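Local coordinates for C2 toxin component I (Clostridium botulinum, PDB 2J3X), which is the enzymatic component of the binary C2 toxin, an ADP-ribosyltransferase that probably modifies actin in the cells it enters, at residues A40-Q43 against L44-K47; Y49-K52 against I53-S57. The protein carries 2 engineered substitutions. All blocks are in the same frame, centred on the assembly; numbering follows the deposited sequence.

Contact 1 of 2, residues A40-Q43 against L44-K47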
loop_
_atom_site.group_PDB
_atom_site.type_symbol
_atom_site.label_atom_id
_atom_site.label_comp_id
_atom_site.label_asym_id
_atom_site.label_seq_id
_atom_site.Cartn_x
_atom_site.Cartn_y
_atom_site.Cartn_z
ATOM N N ALA A 40 -10.883 23.292 -1.821
ATOM C CA ALA A 40 -10.129 22.098 -1.377
ATOM C C ALA A 40 -8.769 22.015 -2.042
ATOM O O ALA A 40 -7.762 21.745 -1.385
ATOM C CB ALA A 40 -10.951 20.834 -1.668
ATOM N N VAL A 41 -8.720 22.250 -3.355
ATOM C CA VAL A 41 -7.471 22.188 -4.099
ATOM C C VAL A 41 -6.519 23.357 -3.732
ATOM O O VAL A 41 -5.301 23.165 -3.577
ATOM C CB VAL A 41 -7.742 22.156 -5.623
ATOM C CG1 VAL A 41 -6.467 22.562 -6.433
ATOM C CG2 VAL A 41 -8.279 20.808 -6.015
ATOM N N ASN A 42 -7.076 24.554 -3.592
ATOM C CA ASN A 42 -6.285 25.746 -3.247
ATOM C C ASN A 42 -5.556 25.619 -1.935
ATOM O O ASN A 42 -4.483 26.191 -1.765
ATOM C CB ASN A 42 -7.207 26.937 -3.078
ATOM C CG ASN A 42 -7.368 27.721 -4.337
ATOM O OD1 ASN A 42 -8.364 28.445 -4.490
ATOM N ND2 ASN A 42 -6.382 27.644 -5.219
ATOM N N GLN A 43 -6.162 24.917 -0.985
ATOM C CA GLN A 43 -5.545 24.753 0.305
ATOM C C GLN A 43 -4.249 23.937 0.185
ATOM O O GLN A 43 -3.392 24.040 1.052
ATOM C CB GLN A 43 -6.522 24.137 1.298
ATOM C CG GLN A 43 -7.639 25.101 1.744
ATOM C CD GLN A 43 -8.507 24.490 2.805
ATOM O OE1 GLN A 43 -8.190 24.549 3.997
ATOM N NE2 GLN A 43 -9.587 23.869 2.391
ATOM N N LEU A 44 -4.107 23.149 -0.889
ATOM C CA LEU A 44 -2.900 22.358 -1.096
ATOM C C LEU A 44 -1.686 23.243 -1.348
ATOM O O LEU A 44 -0.571 22.730 -1.374
ATOM C CB LEU A 44 -3.046 21.350 -2.256
ATOM C CG LEU A 44 -4.122 20.260 -2.097
ATOM C CD1 LEU A 44 -4.263 19.440 -3.410
ATOM C CD2 LEU A 44 -3.771 19.299 -0.937
ATOM N N LYS A 45 -1.922 24.546 -1.471
ATOM C CA LYS A 45 -0.858 25.568 -1.594
ATOM C C LYS A 45 -0.014 25.646 -0.316
ATOM O O LYS A 45 1.147 26.048 -0.347
ATOM C CB LYS A 45 -1.468 26.953 -1.909
ATOM C CG LYS A 45 -1.607 27.287 -3.442
ATOM C CD LYS A 45 -2.625 28.431 -3.753
ATOM C CE LYS A 45 -2.073 29.823 -3.416
ATOM N NZ LYS A 45 -2.476 30.912 -4.405
ATOM N N ASN A 46 -0.614 25.279 0.803
ATOM C CA ASN A 46 0.013 25.321 2.119
ATOM C C ASN A 46 0.622 23.934 2.364
ATOM O O ASN A 46 -0.127 22.947 2.448
ATOM C CB ASN A 46 -1.082 25.642 3.136
ATOM C CG ASN A 46 -0.603 25.626 4.580
ATOM O OD1 ASN A 46 -0.255 24.581 5.137
ATOM N ND2 ASN A 46 -0.627 26.799 5.213
ATOM N N LYS A 47 1.960 23.857 2.436
ATOM C CA LYS A 47 2.676 22.571 2.601
ATOM C C LYS A 47 2.244 21.727 3.816
ATOM O O LYS A 47 2.114 20.491 3.718
ATOM C CB LYS A 47 4.191 22.774 2.623
ATOM C CG LYS A 47 4.733 23.455 1.379
ATOM C CD LYS A 47 6.158 22.952 1.028
ATOM C CE LYS A 47 6.916 23.960 0.132
ATOM N NZ LYS A 47 6.032 24.646 -0.900
#

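Contact 2 of 2, residues Y49-K52 against I53-S57. With SO4 (sulfate ion), chain P.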
loop_
_atom_site.group_PDB
_atom_site.type_symbol
_atom_site.label_atom_id
_atom_site.label_comp_id
_atom_site.label_asym_id
_atom_site.label_seq_id
_atom_site.Cartn_x
_atom_site.Cartn_y
_atom_site.Cartn_z
ATOM N N TYR A 49 -0.858 21.743 5.245
ATOM C CA TYR A 49 -2.154 21.153 4.862
ATOM C C TYR A 49 -1.986 20.051 3.852
ATOM O O TYR A 49 -2.674 19.067 3.963
ATOM C CB TYR A 49 -3.167 22.199 4.361
ATOM C CG TYR A 49 -4.470 21.755 3.601
ATOM C CD1 TYR A 49 -4.450 21.532 2.223
ATOM C CD2 TYR A 49 -5.720 21.658 4.243
ATOM C CE1 TYR A 49 -5.623 21.196 1.484
ATOM C CE2 TYR A 49 -6.932 21.299 3.506
ATOM C CZ TYR A 49 -6.877 21.087 2.112
ATOM O OH TYR A 49 -8.030 20.787 1.302
ATOM N N LYS A 50 -1.104 20.212 2.865
ATOM C CA LYS A 50 -0.901 19.137 1.880
ATOM C C LYS A 50 -0.406 17.869 2.566
ATOM O O LYS A 50 -0.864 16.782 2.281
ATOM C CB LYS A 50 0.092 19.533 0.786
ATOM C CG LYS A 50 0.266 18.405 -0.241
ATOM C CD LYS A 50 1.059 18.866 -1.462
ATOM C CE LYS A 50 1.102 17.753 -2.476
ATOM N NZ LYS A 50 2.181 16.799 -2.152
ATOM N N THR A 51 0.530 18.033 3.497
ATOM C CA THR A 51 1.029 16.880 4.263
ATOM C C THR A 51 -0.119 16.243 5.056
ATOM O O THR A 51 -0.298 15.008 5.066
ATOM C CB THR A 51 2.190 17.327 5.187
ATOM O OG1 THR A 51 3.303 17.670 4.351
ATOM C CG2 THR A 51 2.605 16.185 6.163
ATOM N N LYS A 52 -0.902 17.094 5.689
ATOM C CA LYS A 52 -2.006 16.644 6.535
ATOM C C LYS A 52 -3.059 15.859 5.725
ATOM O O LYS A 52 -3.551 14.772 6.150
ATOM C CB LYS A 52 -2.629 17.851 7.238
ATOM C CG LYS A 52 -3.808 17.509 8.159
ATOM C CD LYS A 52 -5.147 17.996 7.630
ATOM C CE LYS A 52 -5.565 19.245 8.376
ATOM N NZ LYS A 52 -6.584 20.001 7.595
ATOM N N ILE A 53 -3.473 16.451 4.602
ATOM C CA ILE A 53 -4.480 15.828 3.744
ATOM C C ILE A 53 -3.947 14.539 3.097
ATOM O O ILE A 53 -4.689 13.535 2.987
ATOM C CB ILE A 53 -4.949 16.858 2.660
ATOM C CG1 ILE A 53 -5.963 17.831 3.280
ATOM C CG2 ILE A 53 -5.590 16.190 1.448
ATOM C CD1 ILE A 53 -7.327 17.125 3.857
ATOM N N ASP A 54 -2.668 14.532 2.697
ATOM C CA ASP A 54 -2.087 13.306 2.129
ATOM C C ASP A 54 -2.109 12.192 3.167
ATOM O O ASP A 54 -2.478 11.065 2.866
ATOM C CB ASP A 54 -0.622 13.525 1.625
ATOM C CG ASP A 54 -0.567 14.141 0.194
ATOM O OD1 ASP A 54 -1.547 14.055 -0.555
ATOM O OD2 ASP A 54 0.492 14.668 -0.203
ATOM N N ASN A 55 -1.691 12.512 4.390
ATOM C CA ASN A 55 -1.714 11.497 5.460
ATOM C C ASN A 55 -3.125 11.034 5.757
ATOM O O ASN A 55 -3.382 9.847 5.944
ATOM C CB ASN A 55 -1.098 12.112 6.716
ATOM C CG ASN A 55 0.411 12.193 6.650
ATOM O OD1 ASN A 55 1.065 11.548 5.830
ATOM N ND2 ASN A 55 0.981 12.951 7.571
ATOM N N PHE A 56 -4.063 11.968 5.791
ATOM C CA PHE A 56 -5.469 11.642 6.020
ATOM C C PHE A 56 -5.989 10.719 4.891
ATOM O O PHE A 56 -6.754 9.786 5.141
ATOM C CB PHE A 56 -6.298 12.932 6.150
ATOM C CG PHE A 56 -7.716 12.693 6.622
ATOM C CD1 PHE A 56 -8.001 12.507 7.973
ATOM C CD2 PHE A 56 -8.739 12.558 5.693
ATOM C CE1 PHE A 56 -9.323 12.253 8.408
ATOM C CE2 PHE A 56 -10.045 12.285 6.115
ATOM C CZ PHE A 56 -10.350 12.147 7.454
ATOM N N SER A 57 -5.628 11.022 3.648
ATOM C CA SER A 57 -6.085 10.214 2.512
ATOM C C SER A 57 -5.572 8.779 2.597
ATOM O O SER A 57 -6.218 7.831 2.104
ATOM C CB SER A 57 -5.720 10.876 1.151
ATOM O OG SER A 57 -4.318 10.698 0.828
HETATM S S SO4 P . 3.495 15.367 1.334
HETATM O O1 SO4 P . 3.134 16.630 0.678
HETATM O O2 SO4 P . 2.314 14.555 1.675
HETATM O O3 SO4 P . 4.346 14.562 0.451
HETATM O O4 SO4 P . 4.133 15.708 2.611
HETATM O O HOH W 1 1.634 13.752 -2.870
#

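Contact 1 of 2, residues A40-Q43 against L44-K47
With its CG turned away from its own carbonyl carbon and lying beside the backbone N (chi1 -62°), Leu44 brings the root of its side chain against the carbonyl oxygen of Val41. Leu44 CB approaches Val41 O to 3.2 Å, and Leu44 CG follows at 3.5 Å. The same oxygen takes the N-H of Leu44, with Leu44 N 2.9 Å from Val41 O, and the aliphatic branch packs alongside that bond. Leucine suits this buried place because it is wholly apolar and its branched end can pack on Tyr49 of the following helix. One residue further on the pattern recurs: Lys45 N donates to Asn42 O at 3.1 Å, while Lys45 CB lies 3.1 Å from that oxygen. The two side chains then run outward side by side, Lys45 CD reaching Asn42 ND2 at 4.1 Å. This is a van der Waals contact between the Lys45 methylene and the Asn42 amide nitrogen at the surface, where a long, bent lysine can keep its amine in solvent. A third bond, Asn46 N to Gln43 O at 3.1 Å, is the straightest (166°). All three bonds span three residues, the spacing of tight, 3-10-like turns. Val41 packs on Trp29 and Phe30 of helix 15-30 and on Ala88 of helix 77-90, a compact branched residue that fits between the two helices. In Asn46 the CG lies opposite the backbone N (chi1 176°), which carries OD1 to the N-H of Tyr49. Asparagine is well suited to this task, its short side chain reaching a backbone amide three residues ahead. The segment is thus a compact corner between helices 35-42 and 47-59, with consecutive i to i+3 bonds leading into an asparagine N-cap.

Contact 2 of 2, residues Y49-K52 against I53-S57
Helix 47-59 pairs side chains one turn apart here, Tyr49 with Ile53 on its buried flank and Lys50 with Asp54 beside a bound sulfate. The backbone provides the frame through regular i to i+4 bonds, such as Ile53 N to Tyr49 O at 2.8 Å. On the buried flank, Ile53 CG1 stands over one face of the phenol ring, 3.6 Å from its centroid and 15° off the normal, a CH-pi contact. Tyrosine adds a hydroxyl that bonds to Ala40 O, whereas Ile53 offers an apolar branch to the ring and also packs on Ile85 of helix 77-90. Further round the helix, Lys50 extends with CG opposite its backbone N (chi1 -179°) and bends only at the last torsion, which turns NZ toward Asp54 OD2. The salt bridge from Lys50 NZ to Asp54 OD2 is long, at 3.3 Å, and weak as a hydrogen bond. A water accepts from Lys50 NZ and donates to Asp54 OD2, while Ser148 OG is a further partner of NZ. The sulfate, probably from the crystallisation liquor, receives a bond from Lys50 NZ to its O1 at 3.0 Å. Its O4 lies 2.8 Å from Thr51 OG1, a hydroxyl that also reaches Lys47 O. Asp54 OD2 approaches sulfate O2 to 2.6 Å. Two oxygens so close suggest that one of the two acids probably keeps a proton, which fits a crystal at pH 3.0; were it Asp54, its attraction to Lys50 would probably be weaker.

Contact 1 forms the corner that leads into helix 47-59, and contact 2 lies on that helix, so the two follow in series with centres about 10 Å apart. Each is partly buried, with an apolar flank and a polar one. The 40-47 corner relies chiefly on backbone bonds, with the exposed Lys45 at its surface; the 49-57 segment adds side-chain chemistry, a CH-pi face and a charged cluster round an anion. Tyr49 joins them: Gln43 CB lies over the face of its ring opposite Ile53, and Leu44 borders the ring's rim. Both contacts also touch helix 77-90, tying this corner to the same neighbour.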